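Local coordinates for protein DELTA1-pyrroline-2-carboxylate reductase (PDB 6T3E) that catalyses the NAD(P)H-dependent reduction of delta1-pyrroline-2-carboxylate to L-proline, and probably serves the breakdown of hydroxyproline, at residues Thr143-Ile157 and Val170-Tyr182. Residues are numbered along the deposited sequence; the frame is centred on the assembly and turned at random.
Sequences TKYLARKDSKIAGII and VCEVRNIEKALVY
In the dinucleotide-binding domain, strands 153-157 and 178-182 are the two strands of a beta-alpha-beta crossover, their directions 16° apart, while Arg-174, just beyond the crossover helix, ties this unit to the end of helix 128-146. The Arg-174 chain turns at CB-CG (chi2 -70°) and carries its guanidinium into the bend of backbone 143-149. Arg-174 NH2 donates to Lys-144 O (2.9 Å) and to Ala-147 O (2.7 Å), both from above the carbonyl planes, one nitrogen serving both. Arg-174 NE makes a weak bond to Arg-148 O, and Arg-174 NH1 hydrogen-bonds back to Val-173 O. Lys-149 CA lies over one guanidinium face, Thr-143 O over the other. With an alanine in place of Arg-174, the carbonyls of Lys-144 and Ala-147 would probably lose this donor and a gap would probably open beside the helix end. Val-173 CG1 lies against Lys-144 CG (3.4 Å); the lysine's end runs away to Glu-47. Where the strands of this Rossmann-type unit begin, Lys-152 O accepts from both Glu-177 N (2.6 Å) and Lys-178 N. A parallel ladder follows, Ala-154 N to Lys-178 O (3.0 Å) through Tyr-182 N to Ile-156 O (2.8 Å). Ala-154, Ile-156 and Ala-179 face Leu-167 of helix 161-173; on the other face, Ile-157 CG2 meets the edge of the Tyr-182 ring, and Tyr-182 touches the bound NADH.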
loop_
_atom_site.group_PDB
_atom_site.type_symbol
_atom_site.label_atom_id
_atom_site.label_comp_id
_atom_site.label_asym_id
_atom_site.label_seq_id
_atom_site.Cartn_x
_atom_site.Cartn_y
_atom_site.Cartn_z
ATOM N N THR B 143 18.285 18.828 11.277
ATOM C CA THR B 143 18.756 19.773 12.287
ATOM C C THR B 143 20.282 19.876 12.292
ATOM O O THR B 143 20.832 20.963 12.489
ATOM C CB THR B 143 18.218 19.358 13.663
ATOM O OG1 THR B 143 16.785 19.371 13.633
ATOM C CG2 THR B 143 18.720 20.283 14.777
ATOM N N LYS B 144 20.982 18.760 12.056
ATOM C CA LYS B 144 22.446 18.781 12.031
ATOM C C LYS B 144 22.989 19.746 10.982
ATOM O O LYS B 144 24.009 20.409 11.204
ATOM C CB LYS B 144 22.988 17.381 11.766
ATOM C CG LYS B 144 23.665 16.747 12.955
ATOM C CD LYS B 144 24.441 15.506 12.543
ATOM C CE LYS B 144 23.522 14.475 11.908
ATOM N NZ LYS B 144 24.277 13.255 11.503
ATOM N N TYR B 145 22.356 19.796 9.814
ATOM C CA TYR B 145 22.843 20.619 8.717
ATOM C C TYR B 145 22.279 22.029 8.708
ATOM O O TYR B 145 22.903 22.918 8.118
ATOM C CB TYR B 145 22.508 19.964 7.374
ATOM C CG TYR B 145 23.190 18.645 7.150
ATOM C CD1 TYR B 145 24.336 18.563 6.374
ATOM C CD2 TYR B 145 22.691 17.480 7.715
ATOM C CE1 TYR B 145 24.967 17.362 6.170
ATOM C CE2 TYR B 145 23.314 16.271 7.520
ATOM C CZ TYR B 145 24.452 16.215 6.745
ATOM O OH TYR B 145 25.073 15.005 6.544
ATOM N N LEU B 146 21.120 22.257 9.343
ATOM C CA LEU B 146 20.388 23.513 9.197
ATOM C C LEU B 146 20.338 24.375 10.447
ATOM O O LEU B 146 20.036 25.564 10.334
ATOM C CB LEU B 146 18.938 23.248 8.757
ATOM C CG LEU B 146 18.703 22.580 7.406
ATOM C CD1 LEU B 146 17.226 22.368 7.156
ATOM C CD2 LEU B 146 19.329 23.411 6.306
ATOM N N ALA B 147 20.622 23.825 11.621
ATOM C CA ALA B 147 20.485 24.567 12.862
ATOM C C ALA B 147 21.832 25.123 13.295
ATOM O O ALA B 147 22.886 24.543 13.010
ATOM C CB ALA B 147 19.903 23.687 13.974
ATOM N N ARG B 148 21.788 26.270 13.973
ATOM C CA ARG B 148 23.003 26.834 14.535
ATOM C C ARG B 148 23.608 25.842 15.516
ATOM O O ARG B 148 22.893 25.221 16.307
ATOM C CB ARG B 148 22.702 28.158 15.237
ATOM C CG ARG B 148 22.703 29.386 14.332
ATOM C CD ARG B 148 22.516 30.686 15.142
ATOM N NE ARG B 148 21.161 30.873 15.681
ATOM C CZ ARG B 148 20.836 30.795 16.972
ATOM N NH1 ARG B 148 19.576 30.995 17.361
ATOM N NH2 ARG B 148 21.771 30.521 17.875
ATOM N N LYS B 149 24.928 25.667 15.436
ATOM C CA LYS B 149 25.598 24.722 16.324
ATOM C C LYS B 149 25.554 25.180 17.776
ATOM O O LYS B 149 25.601 24.346 18.688
ATOM C CB LYS B 149 27.040 24.514 15.864
ATOM C CG LYS B 149 27.231 23.247 15.049
ATOM C CD LYS B 149 28.640 23.139 14.520
ATOM C CE LYS B 149 28.762 22.037 13.494
ATOM N NZ LYS B 149 28.955 20.715 14.154
ATOM N N ASP B 150 25.432 26.486 18.014
ATOM C CA ASP B 150 25.356 27.021 19.364
ATOM C C ASP B 150 23.920 27.170 19.860
ATOM O O ASP B 150 23.673 27.952 20.785
ATOM C CB ASP B 150 26.098 28.360 19.438
ATOM C CG ASP B 150 25.525 29.416 18.496
ATOM O OD1 ASP B 150 24.718 29.072 17.601
ATOM O OD2 ASP B 150 25.906 30.601 18.644
ATOM N N SER B 151 22.980 26.413 19.296
ATOM C CA SER B 151 21.591 26.484 19.739
ATOM C C SER B 151 21.444 25.826 21.107
ATOM O O SER B 151 21.908 24.700 21.311
ATOM C CB SER B 151 20.675 25.786 18.730
ATOM O OG SER B 151 20.849 26.275 17.408
ATOM N N LYS B 152 20.804 26.520 22.051
ATOM C CA LYS B 152 20.599 25.944 23.378
ATOM C C LYS B 152 19.143 25.932 23.828
ATOM O O LYS B 152 18.782 25.085 24.650
ATOM C CB LYS B 152 21.480 26.623 24.449
ATOM C CG LYS B 152 21.746 28.123 24.305
ATOM C CD LYS B 152 21.980 28.741 25.698
ATOM C CE LYS B 152 22.165 30.276 25.710
ATOM N NZ LYS B 152 23.496 30.750 25.261
ATOM N N ILE B 153 18.299 26.820 23.323
ATOM C CA ILE B 153 16.895 26.909 23.716
ATOM C C ILE B 153 16.048 26.396 22.555
ATOM O O ILE B 153 16.213 26.838 21.410
ATOM C CB ILE B 153 16.491 28.354 24.091
ATOM C CG1 ILE B 153 17.496 28.993 25.068
ATOM C CG2 ILE B 153 15.123 28.369 24.719
ATOM C CD1 ILE B 153 18.371 30.099 24.474
ATOM N N ALA B 154 15.167 25.437 22.846
ATOM C CA ALA B 154 14.280 24.852 21.852
ATOM C C ALA B 154 12.835 25.101 22.250
ATOM O O ALA B 154 12.447 24.828 23.391
ATOM C CB ALA B 154 14.523 23.352 21.704
ATOM N N GLY B 155 12.030 25.565 21.300
ATOM C CA GLY B 155 10.611 25.807 21.522
ATOM C C GLY B 155 9.784 24.732 20.841
ATOM O O GLY B 155 10.076 24.333 19.708
ATOM N N ILE B 156 8.741 24.282 21.534
ATOM C CA ILE B 156 7.891 23.201 21.056
ATOM C C ILE B 156 6.448 23.677 21.059
ATOM O O ILE B 156 5.938 24.129 22.089
ATOM C CB ILE B 156 8.050 21.930 21.910
ATOM C CG1 ILE B 156 9.533 21.670 22.172
ATOM C CG2 ILE B 156 7.422 20.754 21.217
ATOM C CD1 ILE B 156 9.816 20.494 23.064
ATOM N N ILE B 157 5.801 23.578 19.905
ATOM C CA ILE B 157 4.399 23.922 19.741
ATOM C C ILE B 157 3.666 22.646 19.362
ATOM O O ILE B 157 3.933 22.062 18.302
ATOM C CB ILE B 157 4.204 25.016 18.679
ATOM C CG1 ILE B 157 4.709 26.352 19.212
ATOM C CG2 ILE B 157 2.739 25.134 18.272
ATOM C CD1 ILE B 157 5.040 27.316 18.131
ATOM N N VAL B 170 16.455 16.308 18.494
ATOM C CA VAL B 170 17.163 17.587 18.515
ATOM C C VAL B 170 18.239 17.588 19.598
ATOM O O VAL B 170 19.325 18.148 19.410
ATOM C CB VAL B 170 16.166 18.755 18.683
ATOM C CG1 VAL B 170 16.897 20.068 18.934
ATOM C CG2 VAL B 170 15.301 18.884 17.452
ATOM N N CYS B 171 17.961 16.949 20.740
ATOM C CA CYS B 171 18.937 16.872 21.827
ATOM C C CYS B 171 20.122 15.974 21.467
ATOM O O CYS B 171 21.224 16.154 22.004
ATOM C CB CYS B 171 18.264 16.349 23.099
ATOM S SG CYS B 171 16.932 17.358 23.805
ATOM N N GLU B 172 19.913 14.978 20.603
ATOM C CA GLU B 172 21.022 14.121 20.193
ATOM C C GLU B 172 21.975 14.844 19.255
ATOM O O GLU B 172 23.124 14.422 19.105
ATOM C CB GLU B 172 20.499 12.841 19.531
ATOM C CG GLU B 172 19.919 11.818 20.512
ATOM C CD GLU B 172 20.997 11.022 21.241
ATOM O OE1 GLU B 172 22.156 11.024 20.768
ATOM O OE2 GLU B 172 20.684 10.394 22.283
ATOM N N VAL B 173 21.530 15.944 18.662
ATOM C CA VAL B 173 22.272 16.627 17.618
ATOM C C VAL B 173 22.812 17.987 18.066
ATOM O O VAL B 173 23.794 18.468 17.480
ATOM C CB VAL B 173 21.380 16.764 16.360
ATOM C CG1 VAL B 173 21.737 17.957 15.496
ATOM C CG2 VAL B 173 21.397 15.467 15.555
ATOM N N ARG B 174 22.249 18.592 19.112
ATOM C CA ARG B 174 22.671 19.896 19.603
ATOM C C ARG B 174 22.812 19.861 21.123
ATOM O O ARG B 174 22.344 18.936 21.788
ATOM C CB ARG B 174 21.678 20.982 19.172
ATOM C CG ARG B 174 21.664 21.230 17.668
ATOM C CD ARG B 174 22.944 21.911 17.216
ATOM N NE ARG B 174 22.917 22.269 15.799
ATOM C CZ ARG B 174 23.575 21.611 14.843
ATOM N NH1 ARG B 174 24.314 20.553 15.154
ATOM N NH2 ARG B 174 23.496 22.010 13.575
ATOM N N ASN B 175 23.530 20.844 21.670
ATOM C CA ASN B 175 23.720 20.937 23.123
ATOM C C ASN B 175 22.592 21.776 23.731
ATOM O O ASN B 175 22.801 22.840 24.315
ATOM C CB ASN B 175 25.095 21.515 23.454
ATOM C CG ASN B 175 26.217 20.470 23.378
ATOM O OD1 ASN B 175 26.122 19.388 23.967
ATOM N ND2 ASN B 175 27.279 20.794 22.641
ATOM N N ILE B 176 21.372 21.245 23.610
ATOM C CA ILE B 176 20.186 21.940 24.091
ATOM C C ILE B 176 20.236 22.039 25.611
ATOM O O ILE B 176 20.575 21.073 26.305
ATOM C CB ILE B 176 18.923 21.207 23.606
ATOM C CG1 ILE B 176 18.998 20.988 22.097
ATOM C CG2 ILE B 176 17.668 21.998 23.928
ATOM C CD1 ILE B 176 18.833 22.254 21.288
ATOM N N GLU B 177 19.896 23.208 26.139
ATOM C CA GLU B 177 19.907 23.437 27.579
ATOM C C GLU B 177 18.519 23.579 28.184
ATOM O O GLU B 177 18.281 23.081 29.288
ATOM C CB GLU B 177 20.713 24.700 27.901
ATOM C CG GLU B 177 22.141 24.450 28.311
ATOM C CD GLU B 177 23.015 25.663 28.085
ATOM O OE1 GLU B 177 22.550 26.784 28.388
ATOM O OE2 GLU B 177 24.161 25.498 27.610
ATOM N N LYS B 178 17.588 24.222 27.481
ATOM C CA LYS B 178 16.274 24.510 28.035
ATOM C C LYS B 178 15.240 24.477 26.917
ATOM O O LYS B 178 15.519 24.879 25.783
ATOM C CB LYS B 178 16.298 25.870 28.755
ATOM C CG LYS B 178 14.967 26.501 29.074
ATOM C CD LYS B 178 15.107 28.019 29.056
ATOM C CE LYS B 178 13.794 28.698 29.398
ATOM N NZ LYS B 178 13.891 30.187 29.497
ATOM N N ALA B 179 14.036 24.012 27.255
ATOM C CA ALA B 179 12.961 23.871 26.284
ATOM C C ALA B 179 11.693 24.550 26.787
ATOM O O ALA B 179 11.412 24.566 27.988
ATOM C CB ALA B 179 12.689 22.390 25.957
ATOM N N LEU B 180 10.937 25.123 25.846
ATOM C CA LEU B 180 9.655 25.777 26.104
ATOM C C LEU B 180 8.565 25.097 25.290
ATOM O O LEU B 180 8.717 24.896 24.080
ATOM C CB LEU B 180 9.703 27.265 25.738
ATOM C CG LEU B 180 10.858 28.064 26.339
ATOM C CD1 LEU B 180 10.916 29.468 25.757
ATOM C CD2 LEU B 180 10.727 28.084 27.859
ATOM N N VAL B 181 7.467 24.746 25.948
ATOM C CA VAL B 181 6.426 23.947 25.320
ATOM C C VAL B 181 5.094 24.677 25.464
ATOM O O VAL B 181 4.751 25.155 26.553
ATOM C CB VAL B 181 6.395 22.517 25.901
ATOM C CG1 VAL B 181 6.226 22.527 27.409
ATOM C CG2 VAL B 181 5.342 21.661 25.210
ATOM N N TYR B 182 4.377 24.816 24.347
ATOM C CA TYR B 182 3.048 25.400 24.335
ATOM C C TYR B 182 2.086 24.443 23.657
ATOM O O TYR B 182 2.401 23.882 22.605
ATOM C CB TYR B 182 3.044 26.745 23.609
ATOM C CG TYR B 182 1.657 27.177 23.211
ATOM C CD1 TYR B 182 0.748 27.626 24.165
ATOM C CD2 TYR B 182 1.244 27.115 21.887
ATOM C CE1 TYR B 182 -0.527 28.011 23.802
ATOM C CE2 TYR B 182 -0.027 27.503 21.517
ATOM C CZ TYR B 182 -0.906 27.946 22.474
ATOM O OH TYR B 182 -2.167 28.316 22.094
#